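Local structure of Alpha/beta hydrolase fold-3 domain-containing protein (Enterococcus faecalis, 2QRU) at residues 49-59 against 264-274. The protein is of unknown function but has the alpha/beta hydrolase fold and probably acts as a hydrolase. Residues are numbered along the deposited sequence; the frame is centred on the assembly and turned at random. Where two conformers were deposited one is given.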
loop_
_atom_site.group_PDB
_atom_site.type_symbol
_atom_site.label_atom_id
_atom_site.label_comp_id
_atom_site.label_asym_id
_atom_site.label_seq_id
_atom_site.Cartn_x
_atom_site.Cartn_y
_atom_site.Cartn_z
ATOM N N GLU A 49 8.792 -12.098 -6.663
ATOM C CA GLU A 49 10.105 -11.464 -6.804
ATOM C C GLU A 49 10.324 -10.402 -5.734
ATOM O O GLU A 49 11.469 -10.220 -5.242
ATOM C CB GLU A 49 10.288 -10.837 -8.183
ATOM C CG GLU A 49 10.358 -11.808 -9.325
ATOM C CD GLU A 49 8.995 -12.290 -9.795
ATOM O OE1 GLU A 49 7.952 -11.912 -9.214
ATOM O OE2 GLU A 49 8.982 -13.093 -10.743
ATOM N N LEU A 50 9.247 -9.688 -5.385
ATOM C CA LEU A 50 9.358 -8.655 -4.359
ATOM C C LEU A 50 9.482 -9.310 -2.985
ATOM O O LEU A 50 10.307 -8.904 -2.146
ATOM C CB LEU A 50 8.168 -7.692 -4.421
ATOM C CG LEU A 50 8.156 -6.547 -3.402
ATOM C CD1 LEU A 50 9.463 -5.698 -3.466
ATOM C CD2 LEU A 50 6.908 -5.706 -3.669
ATOM N N LYS A 51 8.675 -10.349 -2.753
ATOM C CA LYS A 51 8.795 -11.123 -1.517
ATOM C C LYS A 51 10.257 -11.611 -1.340
ATOM O O LYS A 51 10.854 -11.465 -0.265
ATOM C CB LYS A 51 7.801 -12.308 -1.531
ATOM C CG LYS A 51 7.804 -13.167 -0.269
ATOM C CD LYS A 51 8.788 -14.317 -0.372
ATOM C CE LYS A 51 8.310 -15.309 -1.424
ATOM N NZ LYS A 51 9.129 -16.540 -1.460
ATOM N N GLU A 52 10.854 -12.112 -2.412
ATOM C CA GLU A 52 12.230 -12.610 -2.332
ATOM C C GLU A 52 13.253 -11.501 -2.079
ATOM O O GLU A 52 14.218 -11.692 -1.317
ATOM C CB GLU A 52 12.565 -13.414 -3.572
ATOM C CG GLU A 52 11.810 -14.744 -3.614
ATOM C CD GLU A 52 12.383 -15.779 -2.667
ATOM O OE1 GLU A 52 13.480 -16.295 -2.952
ATOM O OE2 GLU A 52 11.729 -16.083 -1.649
ATOM N N LEU A 53 13.035 -10.325 -2.669
ATOM C CA LEU A 53 13.942 -9.220 -2.414
ATOM C C LEU A 53 14.001 -8.942 -0.901
ATOM O O LEU A 53 15.059 -8.626 -0.343
ATOM C CB LEU A 53 13.472 -8.013 -3.221
ATOM C CG LEU A 53 14.273 -6.746 -3.166
ATOM C CD1 LEU A 53 14.085 -5.974 -4.467
ATOM C CD2 LEU A 53 13.777 -5.942 -2.022
ATOM N N PHE A 54 12.873 -9.092 -0.218
ATOM C CA PHE A 54 12.884 -8.860 1.225
ATOM C C PHE A 54 13.468 -10.042 2.006
ATOM O O PHE A 54 14.366 -9.849 2.826
ATOM C CB PHE A 54 11.509 -8.507 1.722
ATOM C CG PHE A 54 11.064 -7.157 1.266
ATOM C CD1 PHE A 54 11.804 -6.007 1.607
ATOM C CD2 PHE A 54 9.867 -7.003 0.555
ATOM C CE1 PHE A 54 11.360 -4.746 1.169
ATOM C CE2 PHE A 54 9.414 -5.736 0.141
ATOM C CZ PHE A 54 10.157 -4.612 0.459
ATOM N N THR A 55 12.984 -11.261 1.747
ATOM C CA THR A 55 13.434 -12.379 2.570
ATOM C C THR A 55 14.917 -12.684 2.349
ATOM O O THR A 55 15.621 -13.046 3.301
ATOM C CB THR A 55 12.579 -13.645 2.364
ATOM O OG1 THR A 55 12.697 -14.094 1.012
ATOM C CG2 THR A 55 11.112 -13.398 2.747
ATOM N N SER A 56 15.397 -12.563 1.103
ATOM C CA SER A 56 16.818 -12.810 0.810
ATOM C C SER A 56 17.751 -11.798 1.499
ATOM O O SER A 56 18.961 -12.055 1.642
ATOM C CB SER A 56 17.086 -12.802 -0.684
ATOM O OG SER A 56 16.969 -11.482 -1.176
ATOM N N ASN A 57 17.184 -10.652 1.887
ATOM C CA ASN A 57 17.899 -9.593 2.596
ATOM C C ASN A 57 17.643 -9.598 4.101
ATOM O O ASN A 57 18.010 -8.662 4.822
ATOM C CB ASN A 57 17.582 -8.244 1.962
ATOM C CG ASN A 57 18.391 -8.009 0.707
ATOM O OD1 ASN A 57 19.634 -7.987 0.754
ATOM N ND2 ASN A 57 17.713 -7.896 -0.425
ATOM N N GLY A 58 17.027 -10.682 4.578
ATOM C CA GLY A 58 16.882 -10.883 6.023
ATOM C C GLY A 58 15.634 -10.289 6.636
ATOM O O GLY A 58 15.563 -10.146 7.854
ATOM N N TYR A 59 14.636 -9.972 5.810
ATOM C CA TYR A 59 13.356 -9.466 6.308
ATOM C C TYR A 59 12.249 -10.502 6.124
ATOM O O TYR A 59 11.924 -10.878 5.007
ATOM C CB TYR A 59 12.969 -8.165 5.563
ATOM C CG TYR A 59 13.975 -7.072 5.779
ATOM C CD1 TYR A 59 13.934 -6.282 6.932
ATOM C CD2 TYR A 59 15.016 -6.869 4.872
ATOM C CE1 TYR A 59 14.896 -5.296 7.178
ATOM C CE2 TYR A 59 15.979 -5.871 5.096
ATOM C CZ TYR A 59 15.906 -5.083 6.242
ATOM O OH TYR A 59 16.865 -4.120 6.450
ATOM N N PHE A 264 14.285 -3.519 -9.595
ATOM C CA PHE A 264 14.477 -4.432 -8.446
ATOM C C PHE A 264 15.952 -4.538 -8.022
ATOM O O PHE A 264 16.254 -4.626 -6.809
ATOM C CB PHE A 264 13.905 -5.804 -8.745
ATOM C CG PHE A 264 12.445 -5.913 -8.441
ATOM C CD1 PHE A 264 11.576 -4.838 -8.661
ATOM C CD2 PHE A 264 11.940 -7.068 -7.891
ATOM C CE1 PHE A 264 10.219 -4.951 -8.380
ATOM C CE2 PHE A 264 10.567 -7.173 -7.592
ATOM C CZ PHE A 264 9.724 -6.126 -7.871
ATOM N N GLU A 265 16.861 -4.458 -8.981
ATOM C CA GLU A 265 18.303 -4.429 -8.658
ATOM C C GLU A 265 18.618 -3.183 -7.816
ATOM O O GLU A 265 19.378 -3.262 -6.853
ATOM C CB GLU A 265 19.169 -4.438 -9.920
ATOM C CG GLU A 265 19.018 -5.695 -10.719
ATOM C CD GLU A 265 19.731 -5.625 -12.060
ATOM O OE1 GLU A 265 20.250 -4.537 -12.429
ATOM O OE2 GLU A 265 19.751 -6.677 -12.748
ATOM N N GLN A 266 18.035 -2.049 -8.200
ATOM C CA GLN A 266 18.200 -0.773 -7.465
ATOM C C GLN A 266 17.663 -0.875 -6.046
ATOM O O GLN A 266 18.339 -0.465 -5.076
ATOM C CB GLN A 266 17.557 0.394 -8.213
ATOM C CG GLN A 266 18.334 0.762 -9.488
ATOM C CD GLN A 266 17.536 1.636 -10.452
ATOM O OE1 GLN A 266 16.323 1.805 -10.328
ATOM N NE2 GLN A 266 18.227 2.151 -11.463
ATOM N N LEU A 267 16.476 -1.453 -5.931
ATOM C CA LEU A 267 15.838 -1.665 -4.622
ATOM C C LEU A 267 16.694 -2.616 -3.782
ATOM O O LEU A 267 16.894 -2.372 -2.586
ATOM C CB LEU A 267 14.409 -2.189 -4.785
ATOM C CG LEU A 267 13.693 -2.503 -3.468
ATOM C CD1 LEU A 267 13.695 -1.358 -2.437
ATOM C CD2 LEU A 267 12.248 -2.987 -3.698
ATOM N N ASP A 268 17.202 -3.679 -4.409
ATOM C CA ASP A 268 18.028 -4.652 -3.679
ATOM C C ASP A 268 19.271 -3.970 -3.120
ATOM O O ASP A 268 19.610 -4.130 -1.931
ATOM C CB ASP A 268 18.415 -5.839 -4.570
ATOM C CG ASP A 268 19.167 -6.890 -3.800
ATOM O OD1 ASP A 268 18.530 -7.691 -3.114
ATOM O OD2 ASP A 268 20.420 -6.876 -3.855
ATOM N N SER A 269 19.947 -3.187 -3.956
ATOM C CA SER A 269 21.145 -2.466 -3.528
ATOM C C SER A 269 20.809 -1.511 -2.376
ATOM O O SER A 269 21.555 -1.440 -1.397
ATOM C CB SER A 269 21.749 -1.692 -4.700
ATOM O OG SER A 269 22.893 -0.945 -4.304
ATOM N N TRP A 270 19.693 -0.790 -2.504
ATOM C CA TRP A 270 19.264 0.182 -1.466
ATOM C C TRP A 270 18.939 -0.558 -0.155
ATOM O O TRP A 270 19.307 -0.066 0.949
ATOM C CB TRP A 270 18.042 0.935 -1.966
ATOM C CG TRP A 270 17.511 1.993 -1.037
ATOM C CD1 TRP A 270 17.878 3.308 -0.992
ATOM C CD2 TRP A 270 16.461 1.821 -0.075
ATOM N NE1 TRP A 270 17.136 3.970 -0.024
ATOM C CE2 TRP A 270 16.262 3.086 0.556
ATOM C CE3 TRP A 270 15.694 0.721 0.342
ATOM C CZ2 TRP A 270 15.306 3.279 1.544
ATOM C CZ3 TRP A 270 14.706 0.916 1.337
ATOM C CH2 TRP A 270 14.535 2.196 1.927
ATOM N N LEU A 271 18.268 -1.709 -0.254
ATOM C CA LEU A 271 17.939 -2.501 0.952
ATOM C C LEU A 271 19.205 -2.953 1.660
ATOM O O LEU A 271 19.277 -2.930 2.903
ATOM C CB LEU A 271 17.088 -3.722 0.616
ATOM C CG LEU A 271 15.625 -3.482 0.293
ATOM C CD1 LEU A 271 15.054 -4.813 -0.148
ATOM C CD2 LEU A 271 14.860 -2.940 1.504
ATOM N N LYS A 272 20.213 -3.341 0.880
ATOM C CA LYS A 272 21.504 -3.748 1.457
ATOM C C LYS A 272 22.245 -2.619 2.218
ATOM O O LYS A 272 23.151 -2.901 2.988
ATOM C CB LYS A 272 22.412 -4.387 0.381
ATOM C CG LYS A 272 21.907 -5.764 -0.041
ATOM C CD LYS A 272 22.786 -6.351 -1.179
ATOM C CE LYS A 272 22.615 -7.884 -1.321
ATOM N NZ LYS A 272 21.199 -8.306 -1.518
ATOM N N GLU A 273 21.837 -1.359 2.002
ATOM C CA GLU A 273 22.402 -0.220 2.736
ATOM C C GLU A 273 21.593 0.182 3.983
ATOM O O GLU A 273 21.999 1.092 4.690
ATOM C CB GLU A 273 22.645 0.985 1.801
ATOM C CG GLU A 273 23.671 0.610 0.696
ATOM C CD GLU A 273 24.103 1.781 -0.207
ATOM O OE1 GLU A 273 23.658 2.930 0.022
ATOM O OE2 GLU A 273 24.906 1.512 -1.142
ATOM N N ARG A 274 20.498 -0.520 4.278
ATOM C CA ARG A 274 19.774 -0.232 5.550
ATOM C C ARG A 274 20.608 -0.482 6.775
ATOM O O ARG A 274 21.598 -1.258 6.793
ATOM C CB ARG A 274 18.478 -1.049 5.664
ATOM C CG ARG A 274 17.466 -0.783 4.561
ATOM C CD ARG A 274 17.174 0.723 4.303
ATOM N NE ARG A 274 18.062 1.265 3.259
ATOM C CZ ARG A 274 18.456 2.535 3.142
ATOM N NH1 ARG A 274 18.091 3.472 4.044
ATOM N NH2 ARG A 274 19.245 2.904 2.118
ATOM O OXT ARG A 274 20.274 0.153 7.812
HETATM O O HOH W 1 21.335 -11.240 -0.658
HETATM O O HOH W 2 18.945 -10.319 -2.650
HETATM O O HOH W 3 19.297 -4.677 5.069
#
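OD1 of D268 is held by N57 and by a water that also donates to S56 OG, and weakly by K272 of its own helix. N57 ND2 donates to D268 OD1 at 2.8 Å along a nearly straight path (161° at the hydrogen), with OD1 in the plane of the N57 amide, while ND2 approaches from above the carboxylate plane. The same ND2 gives a second bond to L53 O, 2.8 Å away, so both bonds fix the rotation of the amide. Its other end, N57 OD1, accepts from K272 NZ at 2.8 Å. That ammonium also forms a salt bridge with D268, meeting OD2 on its syn side, and a last bend of the lysine chain (chi4 55°) turns NZ back to both acceptors. D268, N57 and K272 thus close a ring of polar contacts, which probably favours a charged carboxylate.

Next to this network L53 enters a hole formed by F264, L267, D268 and L271, a knobs-into-holes fit. L53 and L271 each have two conformers, and the detail of their branches is uncertain. Nearer the start of the segments, the F264 ring turns its CE2 edge to the backbone at L50 N, 3.6 Å away, while E49 CB approaches that ring obliquely. At the far end, a water bridges Y59 OH and L271 O, and Y59 OH lies 3.6 Å from R274 CB. L50 and L267 both also rest on F130 of strand 127-130.

The helix that carries 49-55 ends in a Schellman motif with G58 at C-prime, leading into strand 59-64. The two helices run nearly parallel, crossing at -21°, and pack side by side against the central sheet, as expected of the layered alpha/beta hydrolase fold.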